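Local coordinates for protein GH18329p (Drosophila melanogaster, PDB 5YGB) that binds the N-terminal tail of Piwi through its extended Tudor domain and is likely to recruit Piwi proteins to the piRNA biogenesis machinery that silences transposons, at residues A[5-10]-A[20-25]; A[59-64]-A[74-79]; A[70-75]-A[96-101]; A[162-167]-A[192-197]. The protein carries 1 engineered substitution. One frame throughout, in Å; residues are numbered along the deposited sequence.

The four contacts fall into two pairs, one for each half of an extended Tudor domain. Contacts 1 and 4 belong to the same sheet, where strands 5-12 and 162-171 are neighbours; both are only partly buried, and regular backbone bonding, apolar pairs and a water-bridged margin dominate. Contacts 2 and 3 are buried, belong to the Tudor core and share Ala74 and Glu75 of strand 70-81; contact 2 is a tightly curled hairpin, whereas contact 3 joins that strand to a loop through a salt bridge and two tyrosines. The halves meet where contacts 1 and 3 touch: Ser10 OG and Gln21 NE2 bond to the carbonyl oxygens of Tyr98 and Asp97.

Contact 1 (A[5-10]-A[20-25]); sequences MEVYVS and VQLIGP
The hairpin of strands 5-12 and 17-22 brings Tyr8 opposite Gln21 as an antiparallel hydrogen-bonded pair, flanked by the non-hydrogen-bonded pairs Val7-Leu22 and Val9-Val20. Tyr8 N reaches Gln21 O at 2.9 Å, and Gln21 N answers to Tyr8 O. Beyond the end of the regular strand, Ile23 N still donates to Glu6 O at 3.0 Å; the bond is almost straight (174°), yet the donor sits above the carbonyl plane. Water 1 joins Glu6 O to Ile23 O, and water 2 ties the latter oxygen to Glu6 OE1, lacing this edge of the hairpin.

On the face of Tyr8 and Gln21, the phenol ring turns one side to Ile23, whose CG1 lies 3.6 Å from the ring centroid in a CH-pi contact. Tyr8 CG stands anti to the carbonyl carbon (chi1 -60°), which carries the ring across to Ile23 at about a right angle; CD1 of Ile23 continues to Tyr8 CE1 at 3.5 Å. Gln21 OE1 comes to the ring edge, while its amide carbon CD rests 3.4 Å from Ser10 CB and its NE2 is held by Asp97 O. Replacing Tyr8 by an alanine would probably strip Ile23 of the surface it lies on and leave Trp159 without its edge-to-face partner.

The other face is aliphatic: Leu22 CD2 touches Met5 SD at 3.8 Å, and Val7 CB meets Val20 CB at 4.1 Å. Such a hairpin, followed by a long helix, is characteristic of the N-terminal part of the staphylococcal nuclease-like subdomain in extended Tudor domains.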
loop_
_atom_site.group_PDB
_atom_site.type_symbol
_atom_site.label_atom_id
_atom_site.label_comp_id
_atom_site.label_asym_id
_atom_site.label_seq_id
_atom_site.Cartn_x
_atom_site.Cartn_y
_atom_site.Cartn_z
ATOM N N MET A 5 -3.272 -14.873 10.277
ATOM C CA MET A 5 -1.940 -14.293 10.183
ATOM C C MET A 5 -1.920 -12.934 10.865
ATOM O O MET A 5 -2.897 -12.186 10.802
ATOM C CB MET A 5 -1.501 -14.179 8.716
ATOM C CG MET A 5 -2.494 -13.461 7.825
ATOM S SD MET A 5 -2.200 -13.677 6.036
ATOM C CE MET A 5 -3.617 -12.782 5.384
ATOM N N GLU A 6 -0.808 -12.621 11.521
ATOM C CA GLU A 6 -0.619 -11.310 12.141
ATOM C C GLU A 6 -0.236 -10.310 11.069
ATOM O O GLU A 6 0.675 -10.560 10.287
ATOM C CB GLU A 6 0.459 -11.355 13.234
ATOM C CG GLU A 6 0.179 -12.334 14.375
ATOM C CD GLU A 6 1.171 -12.198 15.508
ATOM O OE1 GLU A 6 2.343 -11.863 15.240
ATOM O OE2 GLU A 6 0.776 -12.421 16.673
ATOM N N VAL A 7 -0.946 -9.187 11.016
ATOM C CA VAL A 7 -0.689 -8.173 9.990
ATOM C C VAL A 7 -0.749 -6.754 10.531
ATOM O O VAL A 7 -1.314 -6.491 11.602
ATOM C CB VAL A 7 -1.705 -8.258 8.818
ATOM C CG1 VAL A 7 -1.717 -9.651 8.179
ATOM C CG2 VAL A 7 -3.103 -7.827 9.282
ATOM N N TYR A 8 -0.162 -5.838 9.771
ATOM C CA TYR A 8 -0.435 -4.413 9.915
ATOM C C TYR A 8 -1.230 -3.961 8.713
ATOM O O TYR A 8 -0.931 -4.384 7.599
ATOM C CB TYR A 8 0.842 -3.581 9.948
ATOM C CG TYR A 8 1.829 -3.880 11.044
ATOM C CD1 TYR A 8 1.452 -3.838 12.382
ATOM C CD2 TYR A 8 3.149 -4.165 10.741
ATOM C CE1 TYR A 8 2.355 -4.091 13.376
ATOM C CE2 TYR A 8 4.073 -4.417 11.741
ATOM C CZ TYR A 8 3.663 -4.377 13.054
ATOM O OH TYR A 8 4.572 -4.633 14.055
ATOM N N VAL A 9 -2.187 -3.061 8.905
ATOM C CA VAL A 9 -2.778 -2.343 7.775
ATOM C C VAL A 9 -1.892 -1.126 7.500
ATOM O O VAL A 9 -1.732 -0.255 8.358
ATOM C CB VAL A 9 -4.222 -1.937 8.061
ATOM C CG1 VAL A 9 -4.724 -1.011 6.970
ATOM C CG2 VAL A 9 -5.087 -3.183 8.159
ATOM N N SER A 10 -1.273 -1.089 6.323
ATOM C CA SER A 10 -0.247 -0.086 6.024
ATOM C C SER A 10 -0.781 1.091 5.212
ATOM O O SER A 10 -0.185 2.164 5.232
ATOM C CB SER A 10 0.938 -0.725 5.281
ATOM O OG SER A 10 0.505 -1.516 4.181
ATOM N N VAL A 20 -2.210 -4.691 3.408
ATOM C CA VAL A 20 -1.650 -5.264 4.632
ATOM C C VAL A 20 -0.220 -5.761 4.430
ATOM O O VAL A 20 0.192 -6.127 3.309
ATOM C CB VAL A 20 -2.513 -6.429 5.190
ATOM C CG1 VAL A 20 -3.938 -5.975 5.414
ATOM C CG2 VAL A 20 -2.482 -7.618 4.259
ATOM N N GLN A 21 0.521 -5.756 5.529
ATOM C CA GLN A 21 1.871 -6.288 5.625
ATOM C C GLN A 21 1.864 -7.410 6.643
ATOM O O GLN A 21 1.196 -7.297 7.669
ATOM C CB GLN A 21 2.847 -5.213 6.093
ATOM C CG GLN A 21 2.922 -3.968 5.201
ATOM C CD GLN A 21 3.605 -2.818 5.902
ATOM O OE1 GLN A 21 3.533 -2.697 7.126
ATOM N NE2 GLN A 21 4.265 -1.959 5.137
ATOM N N LEU A 22 2.632 -8.462 6.400
ATOM C CA LEU A 22 2.784 -9.528 7.380
ATOM C C LEU A 22 3.772 -9.152 8.469
ATOM O O LEU A 22 4.868 -8.668 8.179
ATOM C CB LEU A 22 3.265 -10.816 6.715
ATOM C CG LEU A 22 2.338 -11.440 5.690
ATOM C CD1 LEU A 22 3.004 -12.681 5.124
ATOM C CD2 LEU A 22 1.048 -11.795 6.341
ATOM N N ILE A 23 3.393 -9.411 9.712
ATOM C CA ILE A 23 4.275 -9.230 10.861
ATOM C C ILE A 23 5.175 -10.433 11.036
ATOM O O ILE A 23 4.728 -11.579 10.959
ATOM C CB ILE A 23 3.459 -9.019 12.140
ATOM C CG1 ILE A 23 2.614 -7.754 12.014
ATOM C CG2 ILE A 23 4.373 -8.950 13.371
ATOM C CD1 ILE A 23 1.700 -7.522 13.193
ATOM N N GLY A 24 6.450 -10.188 11.300
ATOM C CA GLY A 24 7.367 -11.272 11.597
ATOM C C GLY A 24 8.730 -10.961 11.026
ATOM O O GLY A 24 9.105 -9.782 10.929
ATOM N N PRO A 25 9.463 -11.993 10.595
ATOM C CA PRO A 25 10.802 -11.759 10.056
ATOM C C PRO A 25 10.752 -10.823 8.859
ATOM O O PRO A 25 11.683 -10.060 8.650
ATOM C CB PRO A 25 11.276 -13.157 9.647
ATOM C CG PRO A 25 10.407 -14.098 10.404
ATOM C CD PRO A 25 9.088 -13.417 10.543
HETATM O O HOH W 1 2.390 -12.697 9.897
HETATM O O HOH W 2 3.771 -13.170 13.198
#

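Contact 2 (A[59-64]-A[74-79]); sequences QIVAAV and AEIVDI
The segments 59-64 and 74-79 run antiparallel but strongly curled, their strand axes at 115°, so that close pairing is confined to Gln59, Ile60 and Val61 against Ile76, Glu75 and Ala74. Val61 and Ala74 form the hydrogen-bonded pair: Val61 N meets Ala74 O at 2.8 Å, nearly along the C=O axis, and Ala74 N returns to Val61 O from a tilted position. A third bond, from Ile76 N to Gln59 O (2.9 Å), extends the pairing to the residue just before the strand. A classic beta bulge follows, where Val77 and Asp78 together sit opposite Asp92 of strand 89-95.

Val61, Ala63, Ala74 and Ile76 share one face. Methyl CB of Ala74 lies 4.2 Å from Val61 CG2, while the other branch of the valine, CG1, approaches Ile76 CD1 at 4.1 Å. Gln59 lies alongside Ile76, the two chains pointing the same way, and its OE1 passes 3.8 Å from Ile76 CD1; this oxygen is satisfied by Tyr56 N.

On the opposite face Ile60 is paired with Glu75. Its chain bends at chi2 (-57°) and lays CD1 against Glu75 CB at 3.7 Å. The glutamate itself is extended, with CG anti to the backbone N (chi1 173°), and carries its carboxylate on to Ser180 OG and Ala181 N.

The division of labour is plain: three backbone bonds hold the strands in register where they pair, Val61, Ala63, Ala74 and Ile76 meet through apolar contacts, and the carboxylate of buried Glu75 and the amide oxygen of Gln59 are met by residues outside the two segments.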
loop_
_atom_site.group_PDB
_atom_site.type_symbol
_atom_site.label_atom_id
_atom_site.label_comp_id
_atom_site.label_asym_id
_atom_site.label_seq_id
_atom_site.Cartn_x
_atom_site.Cartn_y
_atom_site.Cartn_z
ATOM N N GLN A 59 9.071 -0.221 -14.186
ATOM C CA GLN A 59 10.385 -0.142 -13.560
ATOM C C GLN A 59 10.256 -0.067 -12.042
ATOM O O GLN A 59 9.382 0.627 -11.525
ATOM C CB GLN A 59 11.139 1.073 -14.090
ATOM C CG GLN A 59 12.629 1.122 -13.750
ATOM C CD GLN A 59 13.291 2.372 -14.314
ATOM O OE1 GLN A 59 12.642 3.186 -14.964
ATOM N NE2 GLN A 59 14.585 2.535 -14.052
ATOM N N ILE A 60 11.125 -0.784 -11.337
ATOM C CA ILE A 60 11.186 -0.702 -9.883
ATOM C C ILE A 60 12.330 0.220 -9.517
ATOM O O ILE A 60 13.479 0.006 -9.923
ATOM C CB ILE A 60 11.376 -2.077 -9.243
ATOM C CG1 ILE A 60 10.310 -3.064 -9.733
ATOM C CG2 ILE A 60 11.303 -1.974 -7.740
ATOM C CD1 ILE A 60 8.872 -2.628 -9.487
ATOM N N VAL A 61 12.012 1.251 -8.748
ATOM C CA VAL A 61 12.947 2.327 -8.436
ATOM C C VAL A 61 13.005 2.587 -6.932
ATOM O O VAL A 61 12.263 1.969 -6.150
ATOM C CB VAL A 61 12.555 3.636 -9.177
ATOM C CG1 VAL A 61 12.578 3.431 -10.685
ATOM C CG2 VAL A 61 11.167 4.105 -8.745
ATOM N N ALA A 62 13.906 3.479 -6.528
ATOM C CA ALA A 62 13.953 4.017 -5.174
ATOM C C ALA A 62 13.400 5.430 -5.212
ATOM O O ALA A 62 13.742 6.186 -6.119
ATOM C CB ALA A 62 15.379 4.014 -4.635
ATOM N N ALA A 63 12.557 5.797 -4.255
ATOM C CA ALA A 63 12.001 7.147 -4.248
ATOM C C ALA A 63 11.872 7.682 -2.850
ATOM O O ALA A 63 11.502 6.948 -1.914
ATOM C CB ALA A 63 10.635 7.162 -4.931
ATOM N N VAL A 64 12.140 8.974 -2.708
ATOM C CA VAL A 64 11.962 9.613 -1.414
ATOM C C VAL A 64 10.575 10.232 -1.363
ATOM O O VAL A 64 10.136 10.896 -2.308
ATOM C CB VAL A 64 13.054 10.683 -1.123
ATOM C CG1 VAL A 64 13.074 11.778 -2.185
ATOM C CG2 VAL A 64 12.860 11.279 0.266
ATOM N N ALA A 74 9.575 1.497 -5.101
ATOM C CA ALA A 74 8.380 1.919 -5.803
ATOM C C ALA A 74 8.352 1.391 -7.223
ATOM O O ALA A 74 9.395 1.203 -7.853
ATOM C CB ALA A 74 8.268 3.449 -5.793
ATOM N N GLU A 75 7.147 1.158 -7.727
ATOM C CA GLU A 75 6.901 0.725 -9.094
ATOM C C GLU A 75 6.344 1.896 -9.899
ATOM O O GLU A 75 5.387 2.551 -9.477
ATOM C CB GLU A 75 5.923 -0.459 -9.088
ATOM C CG GLU A 75 5.446 -0.907 -10.457
ATOM C CD GLU A 75 4.343 -1.945 -10.384
ATOM O OE1 GLU A 75 3.963 -2.367 -9.269
ATOM O OE2 GLU A 75 3.857 -2.345 -11.455
ATOM N N ILE A 76 6.941 2.180 -11.049
ATOM C CA ILE A 76 6.381 3.205 -11.922
ATOM C C ILE A 76 5.114 2.669 -12.587
ATOM O O ILE A 76 5.144 1.655 -13.304
ATOM C CB ILE A 76 7.398 3.652 -12.985
ATOM C CG1 ILE A 76 8.643 4.245 -12.311
ATOM C CG2 ILE A 76 6.754 4.663 -13.963
ATOM C CD1 ILE A 76 9.675 4.802 -13.284
ATOM N N VAL A 77 3.983 3.316 -12.327
ATOM C CA VAL A 77 2.751 2.848 -12.949
ATOM C C VAL A 77 2.256 3.784 -14.048
ATOM O O VAL A 77 1.407 3.386 -14.848
ATOM C CB VAL A 77 1.642 2.613 -11.909
ATOM C CG1 VAL A 77 2.087 1.523 -10.925
ATOM C CG2 VAL A 77 1.306 3.881 -11.184
ATOM N N ASP A 78 2.796 5.000 -14.121
ATOM C CA ASP A 78 2.443 5.914 -15.209
ATOM C C ASP A 78 3.487 7.015 -15.280
ATOM O O ASP A 78 4.161 7.317 -14.289
ATOM C CB ASP A 78 1.029 6.502 -15.007
ATOM C CG ASP A 78 0.333 6.859 -16.320
ATOM O OD1 ASP A 78 0.961 6.790 -17.398
ATOM O OD2 ASP A 78 -0.869 7.208 -16.257
ATOM N N ILE A 79 3.627 7.597 -16.465
ATOM C CA ILE A 79 4.539 8.702 -16.715
ATOM C C ILE A 79 3.820 9.701 -17.606
ATOM O O ILE A 79 3.232 9.317 -18.615
ATOM C CB ILE A 79 5.840 8.237 -17.407
ATOM C CG1 ILE A 79 6.570 7.173 -16.583
ATOM C CG2 ILE A 79 6.753 9.425 -17.685
ATOM C CD1 ILE A 79 7.749 6.580 -17.318
#

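Contact 3 (A[70-75]-A[96-101]); sequences KWYRAE and VDYGDS
Arg73 and Asp97 form the tight, polar heart of this contact between strand 70-81 and the loop that follows strand 89-95. The arginine grips the carboxylate side-on: NE bonds to OD2 of Asp97 and NH2 of Arg73 to Asp97 OD1, each at 2.8 Å and each on a syn lone pair. The two flat groups are nearly coplanar, 21° apart, as a bend at chi3 (-63°) presents the guanidinium edge. Further bonds fix the pair: Arg73 NH1 serves the carbonyls of Phe116 and Leu119, Gln122 N meets Asp97 OD1, and water 4 links Arg73 N to Asp97 OD2. Val96 packs alongside the start of the arginine chain, CG2 against Arg73 CB at 3.7 Å, and sets CG1 against Glu75 CB, whereas the backbone bond from Val96 N to Arg73 O is weak.

The looser side, partly exposed, belongs to two tyrosines. Tyr72 turns its edge to the face of Tyr98 in an offset edge-to-face pair, with centroids 5.2 Å apart and planes at 82°; CE1 of Tyr72 approaches CE1 of Tyr98 at 3.4 Å. Water 3 bridges the two hydroxyls, and Tyr72 OH is held by Asp68.

Tyr72 and Tyr98, with Phe95 beside Tyr72, are consistent with the aromatic cage that reads dimethylated arginine in related extended Tudor domains.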
loop_
_atom_site.group_PDB
_atom_site.type_symbol
_atom_site.label_atom_id
_atom_site.label_comp_id
_atom_site.label_asym_id
_atom_site.label_seq_id
_atom_site.Cartn_x
_atom_site.Cartn_y
_atom_site.Cartn_z
ATOM N N LYS A 70 11.969 9.564 3.992
ATOM C CA LYS A 70 12.534 8.222 3.899
ATOM C C LYS A 70 12.490 7.732 2.455
ATOM O O LYS A 70 11.722 8.249 1.642
ATOM C CB LYS A 70 11.792 7.253 4.825
ATOM C CG LYS A 70 11.900 7.637 6.301
ATOM C CD LYS A 70 11.028 6.762 7.191
ATOM C CE LYS A 70 11.330 7.002 8.668
ATOM N NZ LYS A 70 12.738 6.655 9.033
ATOM N N TRP A 71 13.348 6.760 2.141
ATOM C CA TRP A 71 13.434 6.208 0.787
ATOM C C TRP A 71 12.761 4.849 0.728
ATOM O O TRP A 71 12.998 3.991 1.582
ATOM C CB TRP A 71 14.893 6.104 0.343
ATOM C CG TRP A 71 15.487 7.431 -0.029
ATOM C CD1 TRP A 71 15.982 8.378 0.825
ATOM C CD2 TRP A 71 15.638 7.960 -1.347
ATOM N NE1 TRP A 71 16.436 9.463 0.114
ATOM C CE2 TRP A 71 16.237 9.234 -1.221
ATOM C CE3 TRP A 71 15.333 7.481 -2.627
ATOM C CZ2 TRP A 71 16.536 10.036 -2.322
ATOM C CZ3 TRP A 71 15.636 8.272 -3.723
ATOM C CH2 TRP A 71 16.221 9.541 -3.564
ATOM N N TYR A 72 11.946 4.676 -0.304
ATOM C CA TYR A 72 11.085 3.511 -0.463
ATOM C C TYR A 72 11.252 2.849 -1.814
ATOM O O TYR A 72 11.588 3.509 -2.804
ATOM C CB TYR A 72 9.623 3.928 -0.276
ATOM C CG TYR A 72 9.333 4.368 1.144
ATOM C CD1 TYR A 72 9.149 3.429 2.148
ATOM C CD2 TYR A 72 9.277 5.718 1.484
ATOM C CE1 TYR A 72 8.895 3.811 3.456
ATOM C CE2 TYR A 72 9.012 6.111 2.787
ATOM C CZ TYR A 72 8.831 5.152 3.767
ATOM O OH TYR A 72 8.576 5.520 5.073
ATOM N N ARG A 73 10.980 1.547 -1.867
ATOM C CA ARG A 73 10.853 0.855 -3.148
ATOM C C ARG A 73 9.529 1.221 -3.805
ATOM O O ARG A 73 8.474 1.224 -3.163
ATOM C CB ARG A 73 10.936 -0.666 -2.960
ATOM C CG ARG A 73 12.239 -1.139 -2.298
ATOM C CD ARG A 73 12.444 -2.638 -2.398
ATOM N NE ARG A 73 11.409 -3.388 -1.691
ATOM C CZ ARG A 73 11.371 -4.716 -1.662
ATOM N NH1 ARG A 73 12.301 -5.423 -2.301
ATOM N NH2 ARG A 73 10.396 -5.344 -1.007
ATOM N N ALA A 74 9.575 1.497 -5.101
ATOM C CA ALA A 74 8.380 1.919 -5.803
ATOM C C ALA A 74 8.352 1.391 -7.223
ATOM O O ALA A 74 9.395 1.203 -7.853
ATOM C CB ALA A 74 8.268 3.449 -5.793
ATOM N N GLU A 75 7.147 1.158 -7.727
ATOM C CA GLU A 75 6.901 0.725 -9.094
ATOM C C GLU A 75 6.344 1.896 -9.899
ATOM O O GLU A 75 5.387 2.551 -9.477
ATOM C CB GLU A 75 5.923 -0.459 -9.088
ATOM C CG GLU A 75 5.446 -0.907 -10.457
ATOM C CD GLU A 75 4.343 -1.945 -10.384
ATOM O OE1 GLU A 75 3.963 -2.367 -9.269
ATOM O OE2 GLU A 75 3.857 -2.345 -11.455
ATOM N N VAL A 96 5.540 -0.302 -3.283
ATOM C CA VAL A 96 5.259 -1.730 -3.292
ATOM C C VAL A 96 5.248 -2.369 -1.901
ATOM O O VAL A 96 4.643 -3.422 -1.720
ATOM C CB VAL A 96 6.274 -2.498 -4.201
ATOM C CG1 VAL A 96 6.201 -1.999 -5.636
ATOM C CG2 VAL A 96 7.699 -2.388 -3.670
ATOM N N ASP A 97 5.905 -1.760 -0.920
ATOM C CA ASP A 97 5.938 -2.343 0.413
ATOM C C ASP A 97 4.835 -1.811 1.318
ATOM O O ASP A 97 4.619 -2.380 2.385
ATOM C CB ASP A 97 7.309 -2.123 1.053
ATOM C CG ASP A 97 8.386 -2.873 0.327
ATOM O OD1 ASP A 97 8.154 -4.065 0.000
ATOM O OD2 ASP A 97 9.453 -2.283 0.062
ATOM N N TYR A 98 4.131 -0.751 0.903
ATOM C CA TYR A 98 3.142 -0.098 1.780
ATOM C C TYR A 98 1.753 0.027 1.173
ATOM O O TYR A 98 0.750 -0.080 1.889
ATOM C CB TYR A 98 3.652 1.289 2.184
ATOM C CG TYR A 98 4.789 1.210 3.166
ATOM C CD1 TYR A 98 6.100 0.975 2.742
ATOM C CD2 TYR A 98 4.558 1.325 4.525
ATOM C CE1 TYR A 98 7.134 0.872 3.651
ATOM C CE2 TYR A 98 5.580 1.237 5.430
ATOM C CZ TYR A 98 6.862 1.005 4.999
ATOM O OH TYR A 98 7.870 0.914 5.929
ATOM N N GLY A 99 1.666 0.255 -0.133
ATOM C CA GLY A 99 0.374 0.329 -0.801
ATOM C C GLY A 99 -0.025 1.711 -1.289
ATOM O O GLY A 99 -0.923 1.834 -2.128
ATOM N N ASP A 100 0.638 2.744 -0.785
ATOM C CA ASP A 100 0.360 4.111 -1.215
ATOM C C ASP A 100 0.729 4.353 -2.675
ATOM O O ASP A 100 1.640 3.725 -3.212
ATOM C CB ASP A 100 1.140 5.107 -0.356
ATOM C CG ASP A 100 0.913 4.912 1.126
ATOM O OD1 ASP A 100 0.007 5.566 1.682
ATOM O OD2 ASP A 100 1.645 4.106 1.732
ATOM N N SER A 101 0.023 5.276 -3.316
ATOM C CA SER A 101 0.434 5.775 -4.623
ATOM C C SER A 101 0.611 7.281 -4.551
ATOM O O SER A 101 -0.176 7.970 -3.910
ATOM C CB SER A 101 -0.582 5.402 -5.699
ATOM O OG SER A 101 -0.482 4.029 -6.031
HETATM O O HOH W 3 8.417 3.511 7.214
HETATM O O HOH W 4 10.008 0.300 0.607
#

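Contact 4 (A[162-167]-A[192-197]); sequences LIARVV and VELFDP
Backbone bonding binds Ile163 to Phe195 and Arg165 to Glu193 as antiparallel hydrogen-bonded pairs. Ile163 N reaches Phe195 O at 2.8 Å and 174°, and the return bond runs from Phe195 N to Ile163 O; Arg165 and Glu193 exchange a similar pair.

Phe195 is the one aromatic residue of the two segments. Its CG occupies the position between backbone N and carbonyl carbon (chi1 70°), which lays the ring beside Ile163; in the conformer of Ile163 described here, one of two, its CB lies 3.7 Å from the ring centroid in a CH-pi contact.

Apolar packing fills the face of Ala164 and Leu194. Leu194 CD2 presses on Ala164 CB at 3.6 Å, Val166 CG2 meets Val192 CG1 at 3.9 Å, and Phe150 of helix 144-154 reaches Leu194.

The polar part is looser. Glu193 CG lies 3.8 Å from Val167 CG1, and water 5 donates to Glu193 OE1 while accepting a weak bond from Arg165 NH1. With an alanine in place of Glu193, water 5 would probably lose its acceptor, Val167 its cover, and Arg165 the opposite charge nearby.

The chemistry thus implies an apolar face shared with Phe18 and helix 144-154, and a mixed face where a CH-pi contact lies beside a weakly water-linked Arg165 and Glu193.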
loop_
_atom_site.group_PDB
_atom_site.type_symbol
_atom_site.label_atom_id
_atom_site.label_comp_id
_atom_site.label_asym_id
_atom_site.label_seq_id
_atom_site.Cartn_x
_atom_site.Cartn_y
_atom_site.Cartn_z
ATOM N N LEU A 162 -3.063 -6.635 13.903
ATOM C CA LEU A 162 -4.376 -7.223 13.689
ATOM C C LEU A 162 -4.192 -8.683 13.309
ATOM O O LEU A 162 -3.120 -9.074 12.842
ATOM C CB LEU A 162 -5.144 -6.495 12.576
ATOM C CG LEU A 162 -5.410 -5.012 12.788
ATOM C CD1 LEU A 162 -6.111 -4.445 11.559
ATOM C CD2 LEU A 162 -6.252 -4.774 14.029
ATOM N N ILE A 163 -5.234 -9.483 13.499
ATOM C CA ILE A 163 -5.257 -10.861 13.019
ATOM C C ILE A 163 -6.149 -10.920 11.792
ATOM O O ILE A 163 -7.333 -10.578 11.865
ATOM C CB ILE A 163 -5.787 -11.850 14.077
ATOM C CG1 ILE A 163 -4.980 -11.746 15.370
ATOM C CG2 ILE A 163 -5.768 -13.272 13.527
ATOM C CD1 ILE A 163 -3.485 -11.954 15.183
ATOM N N ALA A 164 -5.575 -11.333 10.665
ATOM C CA ALA A 164 -6.299 -11.415 9.403
ATOM C C ALA A 164 -6.496 -12.858 8.986
ATOM O O ALA A 164 -5.663 -13.717 9.279
ATOM C CB ALA A 164 -5.556 -10.659 8.312
ATOM N N ARG A 165 -7.597 -13.129 8.302
ATOM C CA ARG A 165 -7.793 -14.438 7.697
ATOM C C ARG A 165 -8.432 -14.263 6.325
ATOM O O ARG A 165 -9.429 -13.560 6.173
ATOM C CB ARG A 165 -8.654 -15.333 8.581
ATOM C CG ARG A 165 -8.840 -16.728 8.003
ATOM C CD ARG A 165 -9.826 -17.560 8.816
ATOM N NE ARG A 165 -9.282 -17.969 10.107
ATOM C CZ ARG A 165 -9.905 -18.786 10.951
ATOM N NH1 ARG A 165 -11.095 -19.282 10.637
ATOM N NH2 ARG A 165 -9.338 -19.110 12.106
ATOM N N VAL A 166 -7.849 -14.897 5.316
ATOM C CA VAL A 166 -8.434 -14.850 3.983
ATOM C C VAL A 166 -9.622 -15.799 3.939
ATOM O O VAL A 166 -9.472 -16.991 4.220
ATOM C CB VAL A 166 -7.408 -15.228 2.905
ATOM C CG1 VAL A 166 -8.065 -15.283 1.532
ATOM C CG2 VAL A 166 -6.249 -14.236 2.902
ATOM N N VAL A 167 -10.804 -15.279 3.617
ATOM C CA VAL A 167 -12.004 -16.117 3.600
ATOM C C VAL A 167 -12.697 -16.150 2.245
ATOM O O VAL A 167 -13.633 -16.930 2.052
ATOM C CB VAL A 167 -13.034 -15.665 4.661
ATOM C CG1 VAL A 167 -12.445 -15.794 6.065
ATOM C CG2 VAL A 167 -13.519 -14.241 4.383
ATOM N N VAL A 192 -10.684 -10.470 3.337
ATOM C CA VAL A 192 -10.230 -10.885 4.654
ATOM C C VAL A 192 -11.199 -10.526 5.764
ATOM O O VAL A 192 -11.981 -9.576 5.655
ATOM C CB VAL A 192 -8.845 -10.265 5.010
ATOM C CG1 VAL A 192 -7.775 -10.784 4.064
ATOM C CG2 VAL A 192 -8.891 -8.725 5.013
ATOM N N GLU A 193 -11.126 -11.321 6.825
ATOM C CA GLU A 193 -11.640 -10.950 8.136
ATOM C C GLU A 193 -10.504 -10.296 8.911
ATOM O O GLU A 193 -9.354 -10.705 8.786
ATOM C CB GLU A 193 -12.135 -12.174 8.900
ATOM C CG GLU A 193 -13.318 -12.855 8.275
ATOM C CD GLU A 193 -13.948 -13.884 9.194
ATOM O OE1 GLU A 193 -13.318 -14.249 10.214
ATOM O OE2 GLU A 193 -15.080 -14.321 8.892
ATOM N N LEU A 194 -10.813 -9.296 9.716
ATOM C CA LEU A 194 -9.807 -8.636 10.529
ATOM C C LEU A 194 -10.306 -8.530 11.935
ATOM O O LEU A 194 -11.458 -8.165 12.158
ATOM C CB LEU A 194 -9.500 -7.224 10.039
ATOM C CG LEU A 194 -8.820 -6.965 8.708
ATOM C CD1 LEU A 194 -8.721 -5.471 8.486
ATOM C CD2 LEU A 194 -7.444 -7.615 8.705
ATOM N N PHE A 195 -9.451 -8.812 12.903
ATOM C CA PHE A 195 -9.812 -8.383 14.235
ATOM C C PHE A 195 -8.607 -7.962 15.034
ATOM O O PHE A 195 -7.471 -8.337 14.754
ATOM C CB PHE A 195 -10.611 -9.455 14.963
ATOM C CG PHE A 195 -9.832 -10.660 15.340
ATOM C CD1 PHE A 195 -9.181 -10.726 16.565
ATOM C CD2 PHE A 195 -9.799 -11.768 14.504
ATOM C CE1 PHE A 195 -8.479 -11.859 16.924
ATOM C CE2 PHE A 195 -9.103 -12.905 14.863
ATOM C CZ PHE A 195 -8.446 -12.953 16.073
ATOM N N ASP A 196 -8.885 -7.131 16.024
ATOM C CA ASP A 196 -7.872 -6.548 16.872
ATOM C C ASP A 196 -7.786 -7.377 18.151
ATOM O O ASP A 196 -8.719 -7.391 18.943
ATOM C CB ASP A 196 -8.233 -5.090 17.169
ATOM C CG ASP A 196 -7.179 -4.373 17.962
ATOM O OD1 ASP A 196 -6.278 -5.033 18.532
ATOM O OD2 ASP A 196 -7.260 -3.128 18.036
ATOM N N PRO A 197 -6.664 -8.077 18.361
ATOM C CA PRO A 197 -6.543 -8.953 19.539
ATOM C C PRO A 197 -6.393 -8.217 20.865
ATOM O O PRO A 197 -6.504 -8.843 21.920
ATOM C CB PRO A 197 -5.287 -9.763 19.234
ATOM C CG PRO A 197 -4.473 -8.871 18.354
ATOM C CD PRO A 197 -5.478 -8.146 17.491
HETATM O O HOH W 5 -13.235 -17.310 9.573
#